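Local coordinates for protein beta-agarase B (Zobellia galactanivorans, PDB 4ATF) that hydrolyses the beta-1,4 linkages between galactose and 3,6-anhydro-galactose in agarose at random along the chain, with retention of anomeric configuration, at residues W14-V19 against W298-Y302; S152-H157 against Q275-T280. The protein carries 1 engineered substitution. All blocks are in the same frame, centred on the assembly; numbering follows the deposited sequence.

Contact 1: residues W14-V19 against W298-Y302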
loop_
_atom_site.group_PDB
_atom_site.type_symbol
_atom_site.label_atom_id
_atom_site.label_comp_id
_atom_site.label_asym_id
_atom_site.label_seq_id
_atom_site.Cartn_x
_atom_site.Cartn_y
_atom_site.Cartn_z
ATOM N N TRP A 14 -16.522 -8.934 10.654
ATOM C CA TRP A 14 -15.120 -8.539 10.394
ATOM C C TRP A 14 -14.277 -8.422 11.662
ATOM O O TRP A 14 -13.112 -8.791 11.640
ATOM C CB TRP A 14 -15.050 -7.208 9.630
ATOM C CG TRP A 14 -15.490 -5.957 10.401
ATOM C CD1 TRP A 14 -16.693 -5.748 11.033
ATOM C CD2 TRP A 14 -14.742 -4.751 10.559
ATOM N NE1 TRP A 14 -16.725 -4.481 11.604
ATOM C CE2 TRP A 14 -15.542 -3.847 11.324
ATOM C CE3 TRP A 14 -13.484 -4.326 10.103
ATOM C CZ2 TRP A 14 -15.122 -2.542 11.654
ATOM C CZ3 TRP A 14 -13.044 -3.025 10.454
ATOM C CH2 TRP A 14 -13.887 -2.138 11.210
ATOM N N LYS A 15 -14.835 -7.882 12.749
ATOM C CA LYS A 15 -14.055 -7.692 13.996
ATOM C C LYS A 15 -13.688 -9.046 14.643
ATOM O O LYS A 15 -12.662 -9.142 15.333
ATOM C CB LYS A 15 -14.811 -6.830 15.041
ATOM C CG LYS A 15 -15.100 -5.392 14.634
ATOM C CD LYS A 15 -15.693 -4.613 15.784
ATOM C CE LYS A 15 -16.551 -3.491 15.244
ATOM N NZ LYS A 15 -16.912 -2.467 16.265
ATOM N N ASP A 16 -14.496 -10.069 14.401
ATOM C CA ASP A 16 -14.324 -11.375 14.996
ATOM C C ASP A 16 -13.405 -12.337 14.212
ATOM O O ASP A 16 -13.074 -13.384 14.711
ATOM C CB ASP A 16 -15.693 -12.073 15.054
ATOM C CG ASP A 16 -16.696 -11.364 15.962
ATOM O OD1 ASP A 16 -16.230 -10.556 16.827
ATOM O OD2 ASP A 16 -17.947 -11.649 15.804
ATOM N N ILE A 17 -13.042 -12.024 12.961
ATOM C CA ILE A 17 -12.229 -12.955 12.186
ATOM C C ILE A 17 -10.934 -13.125 12.985
ATOM O O ILE A 17 -10.329 -12.134 13.386
ATOM C CB ILE A 17 -11.933 -12.405 10.753
ATOM C CG1 ILE A 17 -13.223 -12.290 9.935
ATOM C CG2 ILE A 17 -10.961 -13.358 10.021
ATOM C CD1 ILE A 17 -13.089 -11.512 8.639
ATOM N N PRO A 18 -10.470 -14.375 13.200
ATOM C CA PRO A 18 -9.232 -14.463 13.980
ATOM C C PRO A 18 -8.072 -13.653 13.368
ATOM O O PRO A 18 -7.912 -13.575 12.132
ATOM C CB PRO A 18 -8.842 -15.944 13.866
ATOM C CG PRO A 18 -10.167 -16.672 13.633
ATOM C CD PRO A 18 -11.044 -15.702 12.857
ATOM N N VAL A 19 -7.253 -13.085 14.243
ATOM C CA VAL A 19 -6.014 -12.457 13.842
ATOM C C VAL A 19 -4.972 -13.580 13.667
ATOM O O VAL A 19 -4.786 -14.395 14.603
ATOM C CB VAL A 19 -5.559 -11.380 14.875
ATOM C CG1 VAL A 19 -4.116 -10.935 14.573
ATOM C CG2 VAL A 19 -6.490 -10.136 14.766
ATOM N N TRP A 298 -12.782 -3.272 4.026
ATOM C CA TRP A 298 -12.444 -2.791 5.390
ATOM C C TRP A 298 -10.957 -2.830 5.663
ATOM O O TRP A 298 -10.181 -3.470 4.931
ATOM C CB TRP A 298 -13.224 -3.565 6.506
ATOM C CG TRP A 298 -13.309 -5.136 6.389
ATOM C CD1 TRP A 298 -14.434 -5.920 6.060
ATOM C CD2 TRP A 298 -12.252 -6.071 6.696
ATOM N NE1 TRP A 298 -14.101 -7.295 6.157
ATOM C CE2 TRP A 298 -12.783 -7.402 6.535
ATOM C CE3 TRP A 298 -10.908 -5.915 7.077
ATOM C CZ2 TRP A 298 -11.996 -8.562 6.761
ATOM C CZ3 TRP A 298 -10.120 -7.063 7.278
ATOM C CH2 TRP A 298 -10.678 -8.374 7.121
ATOM N N ILE A 299 -10.562 -2.124 6.708
ATOM C CA ILE A 299 -9.214 -2.140 7.191
ATOM C C ILE A 299 -9.298 -2.209 8.717
ATOM O O ILE A 299 -10.009 -1.388 9.359
ATOM C CB ILE A 299 -8.356 -0.958 6.649
ATOM C CG1 ILE A 299 -6.865 -1.120 7.133
ATOM C CG2 ILE A 299 -8.988 0.388 7.021
ATOM C CD1 ILE A 299 -5.909 -0.192 6.351
ATOM N N ARG A 300 -8.672 -3.241 9.294
ATOM C CA ARG A 300 -8.820 -3.482 10.716
ATOM C C ARG A 300 -7.411 -3.468 11.314
ATOM O O ARG A 300 -6.430 -3.902 10.671
ATOM C CB ARG A 300 -9.592 -4.795 10.971
ATOM C CG ARG A 300 -8.836 -6.115 10.562
ATOM C CD ARG A 300 -9.895 -7.275 10.628
ATOM N NE ARG A 300 -9.217 -8.564 10.369
ATOM C CZ ARG A 300 -9.260 -9.619 11.204
ATOM N NH1 ARG A 300 -10.012 -9.617 12.329
ATOM N NH2 ARG A 300 -8.603 -10.747 10.880
ATOM N N ILE A 301 -7.325 -2.950 12.530
ATOM C CA ILE A 301 -6.074 -2.642 13.192
ATOM C C ILE A 301 -6.178 -3.166 14.647
ATOM O O ILE A 301 -7.160 -2.878 15.344
ATOM C CB ILE A 301 -5.861 -1.101 13.253
ATOM C CG1 ILE A 301 -5.707 -0.522 11.814
ATOM C CG2 ILE A 301 -4.673 -0.799 14.161
ATOM C CD1 ILE A 301 -6.359 0.905 11.581
ATOM N N TYR A 302 -5.192 -3.960 15.083
ATOM C CA TYR A 302 -5.216 -4.547 16.440
ATOM C C TYR A 302 -3.877 -4.327 17.132
ATOM O O TYR A 302 -2.816 -4.315 16.478
ATOM C CB TYR A 302 -5.473 -6.072 16.392
ATOM C CG TYR A 302 -6.819 -6.449 15.885
ATOM C CD1 TYR A 302 -7.103 -6.449 14.501
ATOM C CD2 TYR A 302 -7.827 -6.810 16.780
ATOM C CE1 TYR A 302 -8.358 -6.779 14.034
ATOM C CE2 TYR A 302 -9.127 -7.162 16.311
ATOM C CZ TYR A 302 -9.351 -7.159 14.935
ATOM O OH TYR A 302 -10.613 -7.513 14.470
#
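The irregular N-terminal segment Trp14-Val19 runs past strand Trp298-Tyr302 with no backbone pairing; Lys15 and Arg300 have the closest CA atoms, 7.5 Å apart. The strand belongs to the beta-sandwich (jelly roll) of family GH16, and Trp298, Arg300 and Tyr302 all point toward the segment. Arg300, extended from CG to NE, suits a loop that turns the carbonyls of Ile17 and Pro18 toward it, since a guanidinium offers several coplanar N-H groups. Its NH1 donates to Ile17 O at 2.7 Å and its NH2 to Pro18 O at 3.2 Å, both acceptors close to that plane. On the antiparallel neighbour 111-118, Glu114 forms a salt bridge with Arg300 NE. A leucine here would probably leave the carbonyls of Ile17 and Pro18 without their donors and Glu114 without its mate. The indoles of Trp14 and Trp298 meet obliquely, the planes of their five-membered rings at 45°. With CG between the backbone N and the carbonyl carbon (chi1 69°), the Trp14 indole reaches across to the strand, its CZ3 3.6 Å from Ile299 O, while its CB rests over the Trp298 face. Tyr302 OH gives its hydrogen to Lys15 O (2.8 Å), and Val19 CG2 sits 3.8 Å from the Tyr302 ring centroid.

Contact 2: residues S152-H157 against Q275-T280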
loop_
_atom_site.group_PDB
_atom_site.type_symbol
_atom_site.label_atom_id
_atom_site.label_comp_id
_atom_site.label_asym_id
_atom_site.label_seq_id
_atom_site.Cartn_x
_atom_site.Cartn_y
_atom_site.Cartn_z
ATOM N N SER A 152 -1.024 -0.946 -23.528
ATOM C CA SER A 152 0.144 -0.073 -23.748
ATOM C C SER A 152 1.353 -0.960 -24.208
ATOM O O SER A 152 2.060 -0.630 -25.178
ATOM C CB SER A 152 0.468 0.767 -22.466
ATOM O OG SER A 152 0.868 -0.060 -21.360
ATOM N N ALA A 153 1.574 -2.105 -23.532
ATOM C CA ALA A 153 2.695 -2.990 -23.920
ATOM C C ALA A 153 2.325 -3.981 -25.020
ATOM O O ALA A 153 3.230 -4.575 -25.630
ATOM C CB ALA A 153 3.237 -3.733 -22.694
ATOM N N GLY A 154 1.015 -4.156 -25.301
ATOM C CA GLY A 154 0.574 -5.155 -26.289
ATOM C C GLY A 154 0.885 -6.568 -25.767
ATOM O O GLY A 154 1.357 -7.420 -26.521
ATOM N N LYS A 155 0.640 -6.810 -24.466
ATOM C CA LYS A 155 0.974 -8.147 -23.894
ATOM C C LYS A 155 0.068 -8.653 -22.775
ATOM O O LYS A 155 -0.467 -7.873 -21.978
ATOM C CB LYS A 155 2.500 -8.327 -23.541
ATOM C CG LYS A 155 3.152 -7.288 -22.684
ATOM C CD LYS A 155 4.521 -7.692 -22.043
ATOM C CE LYS A 155 5.697 -7.595 -22.974
ATOM N NZ LYS A 155 6.980 -7.776 -22.277
ATOM N N ASP A 156 -0.073 -9.972 -22.720
ATOM C CA ASP A 156 -0.585 -10.665 -21.540
ATOM C C ASP A 156 0.155 -10.164 -20.299
ATOM O O ASP A 156 1.407 -10.070 -20.316
ATOM C CB ASP A 156 -0.385 -12.168 -21.766
ATOM C CG ASP A 156 -0.952 -13.040 -20.663
ATOM O OD1 ASP A 156 -0.804 -12.727 -19.537
ATOM O OD2 ASP A 156 -1.453 -14.141 -20.944
ATOM N N HIS A 157 -0.574 -9.815 -19.220
ATOM C CA HIS A 157 0.031 -9.120 -18.068
ATOM C C HIS A 157 0.050 -10.085 -16.835
ATOM O O HIS A 157 0.196 -9.682 -15.698
ATOM C CB HIS A 157 -0.665 -7.712 -17.927
ATOM C CG HIS A 157 -0.184 -6.846 -16.794
ATOM N ND1 HIS A 157 0.848 -5.932 -16.906
ATOM C CD2 HIS A 157 -0.685 -6.687 -15.553
ATOM C CE1 HIS A 157 0.976 -5.275 -15.769
ATOM N NE2 HIS A 157 0.065 -5.720 -14.936
ATOM N N GLN A 275 8.575 0.284 -25.789
ATOM C CA GLN A 275 7.098 0.175 -25.685
ATOM C C GLN A 275 6.681 -1.142 -25.001
ATOM O O GLN A 275 5.727 -1.184 -24.196
ATOM C CB GLN A 275 6.392 0.290 -27.063
ATOM C CG GLN A 275 4.866 0.680 -26.990
ATOM C CD GLN A 275 4.538 1.934 -26.129
ATOM O OE1 GLN A 275 5.230 2.936 -26.239
ATOM N NE2 GLN A 275 3.472 1.877 -25.276
ATOM N N SER A 276 7.421 -2.205 -25.274
ATOM C CA SER A 276 7.055 -3.512 -24.806
ATOM C C SER A 276 7.209 -3.713 -23.293
ATOM O O SER A 276 6.738 -4.724 -22.773
ATOM C CB SER A 276 7.872 -4.565 -25.613
ATOM O OG SER A 276 9.083 -4.778 -24.914
ATOM N N ASN A 277 7.860 -2.779 -22.575
ATOM C CA ASN A 277 8.001 -2.856 -21.116
ATOM C C ASN A 277 7.240 -1.657 -20.511
ATOM O O ASN A 277 7.487 -1.291 -19.343
ATOM C CB ASN A 277 9.484 -2.714 -20.628
ATOM C CG ASN A 277 10.378 -3.856 -21.063
ATOM O OD1 ASN A 277 11.468 -3.622 -21.574
ATOM N ND2 ASN A 277 9.925 -5.089 -20.872
ATOM N N THR A 278 6.376 -1.027 -21.328
ATOM C CA THR A 278 5.620 0.172 -20.892
ATOM C C THR A 278 4.208 -0.217 -20.488
ATOM O O THR A 278 3.414 -0.673 -21.327
ATOM C CB THR A 278 5.577 1.241 -22.007
ATOM O OG1 THR A 278 6.918 1.606 -22.301
ATOM C CG2 THR A 278 4.836 2.477 -21.544
ATOM N N TYR A 279 3.939 -0.123 -19.202
ATOM C CA TYR A 279 2.641 -0.634 -18.622
ATOM C C TYR A 279 1.881 0.512 -17.956
ATOM O O TYR A 279 2.098 0.832 -16.766
ATOM C CB TYR A 279 2.890 -1.713 -17.571
ATOM C CG TYR A 279 3.728 -2.891 -18.062
ATOM C CD1 TYR A 279 3.162 -3.852 -18.932
ATOM C CD2 TYR A 279 5.055 -3.089 -17.616
ATOM C CE1 TYR A 279 3.892 -4.958 -19.377
ATOM C CE2 TYR A 279 5.813 -4.214 -18.053
ATOM C CZ TYR A 279 5.202 -5.142 -18.935
ATOM O OH TYR A 279 5.867 -6.277 -19.421
ATOM N N THR A 280 0.958 1.093 -18.705
ATOM C CA THR A 280 0.172 2.210 -18.166
ATOM C C THR A 280 -1.161 2.245 -18.988
ATOM O O THR A 280 -1.168 1.823 -20.155
ATOM C CB THR A 280 0.985 3.557 -18.313
ATOM O OG1 THR A 280 0.310 4.636 -17.643
ATOM C CG2 THR A 280 1.241 3.884 -19.829
HETATM O O HOH W 1 -1.925 -0.916 -20.703
#
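Tyr279, a residue of the glycan pocket, is packed against the turn that joins strands 149-150 and 155-156. Ser152 fastens the backbones: with OG between the backbone N and the carbonyl carbon (chi1 65°), it gives its hydrogen to Thr278 O at 2.6 Å and accepts one from Thr280 N at 2.9 Å. One small hydroxyl thus satisfies a carbonyl and an amide on the two sides of Tyr279, a task suited to serine. A water extends the link, accepting from Ser152 N and donating to Thr280 O. At the start of the other segment, Gln275 bends at chi2 and sends NE2 to Ser152 O, 2.9 Å away; the N-H...O angle is almost straight at 174°, although the donor stands above the carbonyl plane. Ala153 is small enough for its CA to come 3.5 Å from Gln275 O in a CH...O contact, and its CB packs 3.6 Å from Tyr279 CE1. Lys155 crosses the phenol at about a right angle, laying CD at the ring edge, 3.3 Å from Tyr279 OH, and its NZ makes a weak bond to that hydroxyl. His157 turns an edge toward the Tyr279 face in an offset edge-to-face pair, planes 66° apart. Gly154, at positive phi, and Lys155 both face Ser150, which makes a G1 beta bulge in the hairpin beside this part of the glycan pocket.

The two contacts lie on opposite sides of the chain's centre, 37 Å apart between centres and about 22 Å between nearest atoms, so they do not touch. In sequence, both segments of contact 2 fall between those of contact 1, which brings the beginning of the modelled chain against its last strand, 293-306. Contact 1 is structural packing away from the annotated sites, though the Trp298 side chain is about 5 Å from the bound sodium ion. Contact 2 borders the substrate: the Tyr279 side chain is about 4 Å from a bound galactose, and the His157 side chain about 11 Å from that of Asp143, the engineered residue at the position of the probable proton donor.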